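Local coordinates for DNA repair protein PprA (Deinococcus deserti, PDB 6MC8) that binds DNA and takes part in the repair of radiation-induced DNA damage and in genome segregation, forming filaments, at residues Ala54-Gly59 with Thr63-Gln68; Glu135-Trp140 with Gln178-Thr183; Val149-Gly154 with His171-Ala176. The protein carries 2 engineered substitutions. One frame throughout, in Å; residues are numbered along the deposited sequence.

In the fold
Interaction 1 stands apart from the other two, about 35 Å from interaction 2 and 41 Å from interaction 3 between centres, on the opposite side of the chain's centre. It joins two neighbouring helices by partly buried aliphatic contacts. Interactions 2 and 3 are surface contacts of one region, their centres 10 Å apart, where the chain between helices 119-127 and 156-163 meets adjacent strands 179-186 and 168-176 of the four-stranded sheet. Their chemistry differs: a flat cation-pi stack in interaction 2, a backbone hydrogen bond with a small apolar touch in interaction 3. They meet directly through Trp172, whose NE1 bonds Ser138 O, and through the strand pairing of Thr173 and Thr181.

Interaction 1: residues Ala54-Gly59 with Thr63-Gln68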
loop_
_atom_site.group_PDB
_atom_site.type_symbol
_atom_site.label_atom_id
_atom_site.label_comp_id
_atom_site.label_asym_id
_atom_site.label_seq_id
_atom_site.Cartn_x
_atom_site.Cartn_y
_atom_site.Cartn_z
ATOM N N ALA A 54 -35.101 -0.459 -17.023
ATOM C CA ALA A 54 -35.341 0.826 -17.668
ATOM C C ALA A 54 -34.262 1.144 -18.694
ATOM O O ALA A 54 -34.531 1.812 -19.697
ATOM C CB ALA A 54 -35.427 1.931 -16.620
ATOM N N LEU A 55 -33.036 0.672 -18.466
ATOM C CA LEU A 55 -31.979 0.882 -19.448
ATOM C C LEU A 55 -32.155 -0.029 -20.652
ATOM O O LEU A 55 -31.843 0.363 -21.782
ATOM C CB LEU A 55 -30.608 0.662 -18.813
ATOM C CG LEU A 55 -30.109 1.705 -17.818
ATOM C CD1 LEU A 55 -28.849 1.218 -17.171
ATOM C CD2 LEU A 55 -29.854 3.020 -18.513
ATOM N N ALA A 56 -32.653 -1.245 -20.431
ATOM C CA ALA A 56 -32.872 -2.175 -21.532
ATOM C C ALA A 56 -34.009 -1.705 -22.428
ATOM O O ALA A 56 -33.940 -1.828 -23.655
ATOM C CB ALA A 56 -33.157 -3.572 -20.986
ATOM N N ASP A 57 -35.058 -1.140 -21.829
ATOM C CA ASP A 57 -36.172 -0.622 -22.611
ATOM C C ASP A 57 -35.826 0.677 -23.325
ATOM O O ASP A 57 -36.555 1.081 -24.234
ATOM C CB ASP A 57 -37.396 -0.407 -21.716
ATOM C CG ASP A 57 -37.995 -1.707 -21.222
ATOM O OD1 ASP A 57 -37.815 -2.741 -21.891
ATOM O OD2 ASP A 57 -38.665 -1.692 -20.172
ATOM N N SER A 58 -34.739 1.339 -22.941
ATOM C CA SER A 58 -34.358 2.617 -23.520
ATOM C C SER A 58 -33.252 2.489 -24.560
ATOM O O SER A 58 -32.739 3.506 -25.033
ATOM C CB SER A 58 -33.936 3.586 -22.417
ATOM O OG SER A 58 -35.027 3.874 -21.562
ATOM N N GLY A 59 -32.871 1.269 -24.919
ATOM C CA GLY A 59 -31.974 1.050 -26.031
ATOM C C GLY A 59 -30.524 0.826 -25.682
ATOM O O GLY A 59 -29.673 0.923 -26.574
ATOM N N THR A 63 -23.278 -4.132 -22.918
ATOM C CA THR A 63 -22.153 -3.620 -22.140
ATOM C C THR A 63 -22.612 -2.569 -21.133
ATOM O O THR A 63 -22.132 -2.540 -19.995
ATOM C CB THR A 63 -21.091 -3.060 -23.091
ATOM O OG1 THR A 63 -20.667 -4.097 -23.982
ATOM C CG2 THR A 63 -19.878 -2.551 -22.339
ATOM N N THR A 64 -23.564 -1.722 -21.526
ATOM C CA THR A 64 -24.143 -0.755 -20.599
ATOM C C THR A 64 -25.004 -1.451 -19.548
ATOM O O THR A 64 -24.985 -1.077 -18.369
ATOM C CB THR A 64 -24.952 0.282 -21.387
ATOM O OG1 THR A 64 -24.079 0.974 -22.287
ATOM C CG2 THR A 64 -25.612 1.295 -20.481
ATOM N N LEU A 65 -25.742 -2.486 -19.958
ATOM C CA LEU A 65 -26.594 -3.225 -19.030
ATOM C C LEU A 65 -25.774 -3.998 -18.007
ATOM O O LEU A 65 -26.099 -3.995 -16.817
ATOM C CB LEU A 65 -27.504 -4.179 -19.799
ATOM C CG LEU A 65 -28.645 -3.574 -20.608
ATOM C CD1 LEU A 65 -29.292 -4.639 -21.455
ATOM C CD2 LEU A 65 -29.658 -2.955 -19.682
ATOM N N GLU A 66 -24.703 -4.659 -18.450
ATOM C CA GLU A 66 -23.880 -5.442 -17.536
ATOM C C GLU A 66 -23.070 -4.547 -16.609
ATOM O O GLU A 66 -22.699 -4.964 -15.508
ATOM C CB GLU A 66 -22.967 -6.376 -18.328
ATOM C CG GLU A 66 -23.696 -7.557 -18.940
ATOM C CD GLU A 66 -22.834 -8.362 -19.884
ATOM O OE1 GLU A 66 -21.721 -7.909 -20.206
ATOM O OE2 GLU A 66 -23.274 -9.446 -20.305
ATOM N N ALA A 67 -22.786 -3.318 -17.035
ATOM C CA ALA A 67 -22.133 -2.367 -16.144
ATOM C C ALA A 67 -23.079 -1.914 -15.040
ATOM O O ALA A 67 -22.654 -1.693 -13.903
ATOM C CB ALA A 67 -21.617 -1.169 -16.937
ATOM N N GLN A 68 -24.367 -1.784 -15.357
ATOM C CA GLN A 68 -25.341 -1.416 -14.340
ATOM C C GLN A 68 -25.661 -2.596 -13.434
ATOM O O GLN A 68 -25.912 -2.413 -12.239
ATOM C CB GLN A 68 -26.607 -0.878 -15.001
ATOM C CG GLN A 68 -27.633 -0.307 -14.046
ATOM C CD GLN A 68 -27.150 0.947 -13.357
ATOM O OE1 GLN A 68 -26.462 1.765 -13.953
ATOM N NE2 GLN A 68 -27.532 1.115 -12.103
#
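Leu55, Ala56, Leu65 and Gln68 carry this contact, and it is held together by apolar touches. Leu65 reaches across with its forked end: CD2 sits 3.8 Å from Leu55 CB and equally near Ala56 CB, and it also lies against the backbone, 3.5 Å from Ala56 N. Its CG is anti to the carbonyl carbon (chi1 -72°), which carries the two methyls out from the flank of its helix to the neighbour. Leu55 answers with one branch, its CD1 resting 3.7 Å from Gln68 CG. The two side chains cross at about a right angle, and the leucine methyl rests on the CB-CG part of the glutamine.

The pair forms a helical hairpin: short helix 52-57 turns through a few residues into the long helix 62-80, and the two run roughly opposite ways. Leu65 also packs on Val52 and on Leu93 of strand 89-95, so the hairpin is joined to the three-stranded sheet. Asp57-Ser58-Gly59 resembles the Asp-Ser/Thr-Gly motif of retroviral aspartic proteases, but here it lies where the short helix gives way to the turn, and a peptidase activity remains only a tentative assignment.

The polar interactions stay on their own sides. Ser58 OG turns back to Ala54 O at 2.8 Å, approaching nearly along the C=O axis, and ties Ser58 to the short helix. Gln68 bends at chi2 (67°), and its NE2 is bonded to Glu72 within the long helix, while Thr64 OG1 bonds Asp61 OD1.

Interaction 2: residues Glu135-Trp140 with Gln178-Thr183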
loop_
_atom_site.group_PDB
_atom_site.type_symbol
_atom_site.label_atom_id
_atom_site.label_comp_id
_atom_site.label_asym_id
_atom_site.label_seq_id
_atom_site.Cartn_x
_atom_site.Cartn_y
_atom_site.Cartn_z
ATOM N N GLU A 135 -17.820 -14.327 17.289
ATOM C CA GLU A 135 -18.909 -13.386 17.497
ATOM C C GLU A 135 -19.667 -13.056 16.217
ATOM O O GLU A 135 -20.414 -12.076 16.191
ATOM C CB GLU A 135 -18.378 -12.103 18.148
ATOM C CG GLU A 135 -17.277 -11.440 17.373
ATOM C CD GLU A 135 -15.903 -11.835 17.875
ATOM O OE1 GLU A 135 -15.827 -12.708 18.756
ATOM O OE2 GLU A 135 -14.907 -11.297 17.364
ATOM N N GLY A 136 -19.497 -13.848 15.161
ATOM C CA GLY A 136 -20.335 -13.764 13.986
ATOM C C GLY A 136 -19.862 -12.825 12.899
ATOM O O GLY A 136 -20.328 -12.946 11.759
ATOM N N ARG A 137 -18.965 -11.892 13.204
ATOM C CA ARG A 137 -18.498 -10.953 12.198
ATOM C C ARG A 137 -17.474 -11.612 11.286
ATOM O O ARG A 137 -16.898 -12.653 11.602
ATOM C CB ARG A 137 -17.882 -9.720 12.847
ATOM C CG ARG A 137 -18.863 -8.871 13.599
ATOM C CD ARG A 137 -18.222 -7.580 14.068
ATOM N NE ARG A 137 -17.058 -7.826 14.911
ATOM C CZ ARG A 137 -17.111 -8.104 16.209
ATOM N NH1 ARG A 137 -18.276 -8.204 16.826
ATOM N NH2 ARG A 137 -15.996 -8.308 16.889
ATOM N N SER A 138 -17.239 -10.975 10.143
ATOM C CA SER A 138 -16.360 -11.540 9.131
ATOM C C SER A 138 -14.901 -11.397 9.545
ATOM O O SER A 138 -14.462 -10.321 9.958
ATOM C CB SER A 138 -16.600 -10.854 7.789
ATOM O OG SER A 138 -15.759 -11.389 6.786
ATOM N N GLU A 139 -14.147 -12.488 9.430
ATOM C CA GLU A 139 -12.732 -12.473 9.775
ATOM C C GLU A 139 -11.826 -12.087 8.619
ATOM O O GLU A 139 -10.636 -11.855 8.850
ATOM C CB GLU A 139 -12.282 -13.840 10.299
ATOM C CG GLU A 139 -12.721 -14.162 11.707
ATOM C CD GLU A 139 -12.260 -15.533 12.148
ATOM O OE1 GLU A 139 -11.758 -16.291 11.297
ATOM O OE2 GLU A 139 -12.384 -15.848 13.345
ATOM N N TRP A 140 -12.343 -12.029 7.394
ATOM C CA TRP A 140 -11.507 -11.653 6.265
ATOM C C TRP A 140 -11.119 -10.186 6.348
ATOM O O TRP A 140 -11.897 -9.343 6.801
ATOM C CB TRP A 140 -12.211 -11.879 4.925
ATOM C CG TRP A 140 -12.589 -13.278 4.553
ATOM C CD1 TRP A 140 -13.846 -13.753 4.360
ATOM C CD2 TRP A 140 -11.708 -14.388 4.363
ATOM N NE1 TRP A 140 -13.807 -15.077 4.023
ATOM C CE2 TRP A 140 -12.505 -15.494 4.025
ATOM C CE3 TRP A 140 -10.326 -14.553 4.434
ATOM C CZ2 TRP A 140 -11.967 -16.749 3.768
ATOM C CZ3 TRP A 140 -9.794 -15.795 4.176
ATOM C CH2 TRP A 140 -10.612 -16.878 3.848
ATOM N N GLN A 178 -25.293 -2.106 18.875
ATOM C CA GLN A 178 -24.958 -3.391 18.213
ATOM C C GLN A 178 -24.181 -3.101 16.930
ATOM O O GLN A 178 -24.075 -3.978 16.149
ATOM C CB GLN A 178 -26.175 -4.254 17.920
ATOM C CG GLN A 178 -26.871 -4.776 19.138
ATOM C CD GLN A 178 -28.138 -5.497 18.765
ATOM O OE1 GLN A 178 -28.522 -5.570 17.609
ATOM N NE2 GLN A 178 -28.810 -6.031 19.754
ATOM N N THR A 179 -23.522 -1.958 16.849
ATOM C CA THR A 179 -22.862 -1.520 15.629
ATOM C C THR A 179 -21.350 -1.664 15.753
ATOM O O THR A 179 -20.758 -1.273 16.761
ATOM C CB THR A 179 -23.263 -0.069 15.331
ATOM O OG1 THR A 179 -24.584 -0.037 14.778
ATOM C CG2 THR A 179 -22.289 0.647 14.440
ATOM N N TRP A 180 -20.740 -2.252 14.730
ATOM C CA TRP A 180 -19.298 -2.390 14.616
ATOM C C TRP A 180 -18.825 -1.706 13.344
ATOM O O TRP A 180 -19.523 -1.703 12.329
ATOM C CB TRP A 180 -18.915 -3.862 14.627
ATOM C CG TRP A 180 -19.034 -4.458 15.981
ATOM C CD1 TRP A 180 -20.168 -4.905 16.579
ATOM C CD2 TRP A 180 -17.968 -4.734 16.887
ATOM N NE1 TRP A 180 -19.883 -5.402 17.821
ATOM C CE2 TRP A 180 -18.534 -5.310 18.032
ATOM C CE3 TRP A 180 -16.587 -4.534 16.845
ATOM C CZ2 TRP A 180 -17.770 -5.698 19.121
ATOM C CZ3 TRP A 180 -15.834 -4.914 17.922
ATOM C CH2 TRP A 180 -16.426 -5.492 19.048
ATOM N N THR A 181 -17.639 -1.108 13.402
ATOM C CA THR A 181 -17.185 -0.272 12.304
ATOM C C THR A 181 -15.705 -0.490 12.017
ATOM O O THR A 181 -14.940 -0.927 12.878
ATOM C CB THR A 181 -17.485 1.212 12.585
ATOM O OG1 THR A 181 -17.133 2.000 11.446
ATOM C CG2 THR A 181 -16.737 1.703 13.785
ATOM N N ARG A 182 -15.320 -0.203 10.772
ATOM C CA ARG A 182 -13.939 -0.285 10.325
ATOM C C ARG A 182 -13.718 0.658 9.151
ATOM O O ARG A 182 -14.650 1.006 8.426
ATOM C CB ARG A 182 -13.544 -1.719 9.945
ATOM C CG ARG A 182 -14.339 -2.345 8.823
ATOM C CD ARG A 182 -13.914 -3.783 8.654
ATOM N NE ARG A 182 -14.721 -4.512 7.687
ATOM C CZ ARG A 182 -14.527 -5.787 7.375
ATOM N NH1 ARG A 182 -13.551 -6.464 7.951
ATOM N NH2 ARG A 182 -15.308 -6.385 6.492
ATOM N N THR A 183 -12.466 1.065 8.978
ATOM C CA THR A 183 -12.064 2.069 8.005
ATOM C C THR A 183 -10.868 1.551 7.220
ATOM O O THR A 183 -9.945 0.978 7.802
ATOM C CB THR A 183 -11.725 3.394 8.718
ATOM O OG1 THR A 183 -12.907 3.924 9.329
ATOM C CG2 THR A 183 -11.128 4.425 7.767
#
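Arg137 leaves its backbone with CG anti to the carbonyl carbon, runs on extended, and then folds at chi3 (-58°), which lays its guanidinium over the indole of Trp180; the tryptophan, whose CG is likewise anti to its carbonyl carbon (chi1 -74°), presents one face of its ring to the guanidinium. The two groups are nearly parallel, with planes at 14°. CZ lies 3.5 Å from the centroid of the Trp180 six-membered ring and almost straight above it, a true cation-pi stack. NH1 hangs over the middle of the indole, 3.1 Å from Trp180 CE2, while NH2 covers CZ3 and CH2 at the far end. Next to the guanidinium the chain continues the contact, as Arg137 CD stands 4.1 Å from the centroid of the five-membered ring in a CH-pi approach. Arg137 NH1 and Trp180 NE1 are both donors and do not bond each other.

The charge of Arg137 has a mate in its own segment: Glu135 OE2 is 3.2 Å from Arg137 NH2, but well out of the guanidinium plane, so the attraction is one of charges alone. An alanine in place of Trp180 removes the surface under the guanidinium, and Arg137 would probably be freer to turn, with Trp172 and the out-of-plane charge of Glu135 still near.

Farther along, Arg182 brings NH1 to 3.5 Å from Trp140 O, at the guanidinium edge but not hydrogen-bonded; its stronger partner is Glu193, bridged through NE. Trp172 of the adjacent strand packs against Arg137, Trp180 and Arg182 alike. This is an Arg-Trp cation-pi stack by which an irregular loop is laid against one face of an antiparallel sheet.

Interaction 3: residues Val149-Gly154 with His171-Ala176; sequences VTLRPG and HWTPGA
Val149 O accepts the backbone N-H of His171 at 2.9 Å, nearly straight (165° at the hydrogen) and in the carbonyl plane, and this bond is the firm part of the contact. The same oxygen lies close to the His171 side chain, 3.3 Å from CB and near the plane of the ring at its edge. Val149 also pairs through its backbone with Glu169, and the chains run the same way, consistent with a short parallel bridge along the outermost strand 168-176. The Val149 side chain packs on Leu161 of helix 156-163 and on Thr170, and Val149 also meets Asp164 of the second subunit.

The rest is looser. Thr173 has OG1 anti to its N (chi1 -171°), which turns CG2 to Leu151 CD1 at 3.9 Å; Leu151 also meets Gln157 and Leu158 of the helix. Exposed Thr150 brings OG1 to 3.6 Å from His171 CD2, oblique to the ring. Beyond Leu151 the loop departs from the strand.

Across these segments one backbone bond does the polar work and one methyl-to-methyl touch the apolar; the loop's position is probably set by main-chain pairing together with the packing of Val149 and Leu151 on helix 156-163.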
loop_
_atom_site.group_PDB
_atom_site.type_symbol
_atom_site.label_atom_id
_atom_site.label_comp_id
_atom_site.label_asym_id
_atom_site.label_seq_id
_atom_site.Cartn_x
_atom_site.Cartn_y
_atom_site.Cartn_z
ATOM N N VAL A 149 -5.216 -2.709 11.730
ATOM C CA VAL A 149 -4.999 -1.858 12.894
ATOM C C VAL A 149 -5.951 -2.272 14.005
ATOM O O VAL A 149 -7.159 -2.405 13.788
ATOM C CB VAL A 149 -5.196 -0.379 12.524
ATOM C CG1 VAL A 149 -4.963 0.526 13.725
ATOM C CG2 VAL A 149 -4.296 0.001 11.382
ATOM N N THR A 150 -5.407 -2.473 15.200
ATOM C CA THR A 150 -6.211 -2.624 16.407
ATOM C C THR A 150 -6.384 -1.232 17.002
ATOM O O THR A 150 -5.456 -0.676 17.590
ATOM C CB THR A 150 -5.553 -3.584 17.390
ATOM O OG1 THR A 150 -5.390 -4.864 16.773
ATOM C CG2 THR A 150 -6.411 -3.745 18.622
ATOM N N LEU A 151 -7.572 -0.662 16.836
ATOM C CA LEU A 151 -7.809 0.702 17.282
ATOM C C LEU A 151 -7.989 0.762 18.793
ATOM O O LEU A 151 -8.864 0.097 19.355
ATOM C CB LEU A 151 -9.033 1.285 16.577
ATOM C CG LEU A 151 -8.912 1.621 15.089
ATOM C CD1 LEU A 151 -10.259 1.992 14.517
ATOM C CD2 LEU A 151 -7.944 2.761 14.890
ATOM N N ARG A 152 -7.150 1.554 19.442
ATOM C CA ARG A 152 -7.286 1.897 20.848
ATOM C C ARG A 152 -8.101 3.180 20.976
ATOM O O ARG A 152 -8.197 3.951 20.021
ATOM C CB ARG A 152 -5.890 2.001 21.467
ATOM C CG ARG A 152 -4.979 3.031 20.868
ATOM C CD ARG A 152 -3.672 3.057 21.640
ATOM N NE ARG A 152 -2.738 4.043 21.121
ATOM C CZ ARG A 152 -1.775 3.757 20.258
ATOM N NH1 ARG A 152 -1.609 2.510 19.855
ATOM N NH2 ARG A 152 -0.958 4.708 19.825
ATOM N N PRO A 153 -8.766 3.458 22.189
ATOM C CA PRO A 153 -9.831 4.472 22.254
ATOM C C PRO A 153 -9.399 5.921 22.029
ATOM O O PRO A 153 -9.464 6.754 22.932
ATOM C CB PRO A 153 -10.388 4.288 23.667
ATOM C CG PRO A 153 -10.054 2.929 24.040
ATOM C CD PRO A 153 -8.719 2.688 23.445
ATOM N N GLY A 154 -8.983 6.229 20.803
ATOM C CA GLY A 154 -8.665 7.585 20.416
ATOM C C GLY A 154 -9.002 7.828 18.957
ATOM O O GLY A 154 -9.625 6.999 18.293
ATOM N N HIS A 171 -9.270 -3.045 11.962
ATOM C CA HIS A 171 -10.041 -4.185 12.492
ATOM C C HIS A 171 -11.373 -3.636 12.990
ATOM O O HIS A 171 -11.543 -2.456 13.132
ATOM C CB HIS A 171 -9.328 -4.847 13.679
ATOM C CG HIS A 171 -8.293 -5.886 13.399
ATOM N ND1 HIS A 171 -8.580 -7.086 12.854
ATOM C CD2 HIS A 171 -6.988 -5.936 13.685
ATOM C CE1 HIS A 171 -7.492 -7.789 12.761
ATOM N NE2 HIS A 171 -6.524 -7.120 13.250
ATOM N N TRP A 172 -12.300 -4.507 13.296
ATOM C CA TRP A 172 -13.584 -4.077 13.827
ATOM C C TRP A 172 -13.399 -3.388 15.172
ATOM O O TRP A 172 -12.626 -3.835 16.020
ATOM C CB TRP A 172 -14.525 -5.267 13.992
ATOM C CG TRP A 172 -14.996 -5.909 12.731
ATOM C CD1 TRP A 172 -14.600 -7.106 12.225
ATOM C CD2 TRP A 172 -15.952 -5.384 11.810
ATOM N NE1 TRP A 172 -15.259 -7.368 11.056
ATOM C CE2 TRP A 172 -16.093 -6.321 10.776
ATOM C CE3 TRP A 172 -16.701 -4.209 11.761
ATOM C CZ2 TRP A 172 -16.958 -6.125 9.711
ATOM C CZ3 TRP A 172 -17.549 -4.014 10.704
ATOM C CH2 TRP A 172 -17.673 -4.967 9.690
ATOM N N THR A 173 -14.107 -2.280 15.358
ATOM C CA THR A 173 -14.144 -1.581 16.627
ATOM C C THR A 173 -15.601 -1.241 16.923
ATOM O O THR A 173 -16.398 -1.096 15.990
ATOM C CB THR A 173 -13.234 -0.322 16.600
ATOM O OG1 THR A 173 -13.115 0.246 17.909
ATOM C CG2 THR A 173 -13.738 0.733 15.662
ATOM N N PRO A 174 -16.003 -1.208 18.195
ATOM C CA PRO A 174 -17.418 -0.965 18.509
ATOM C C PRO A 174 -17.837 0.461 18.187
ATOM O O PRO A 174 -17.136 1.420 18.513
ATOM C CB PRO A 174 -17.497 -1.246 20.013
ATOM C CG PRO A 174 -16.351 -2.117 20.294
ATOM C CD PRO A 174 -15.267 -1.669 19.383
ATOM N N GLY A 175 -19.014 0.569 17.591
ATOM C CA GLY A 175 -19.639 1.857 17.282
ATOM C C GLY A 175 -20.915 2.146 18.058
ATOM O O GLY A 175 -21.496 3.147 17.759
ATOM N N ALA A 176 -21.292 1.280 18.993
ATOM C CA ALA A 176 -22.483 1.237 19.887
ATOM C C ALA A 176 -23.697 0.683 19.155
ATOM O O ALA A 176 -23.548 0.303 18.048
ATOM C CB ALA A 176 -22.794 2.537 20.586
#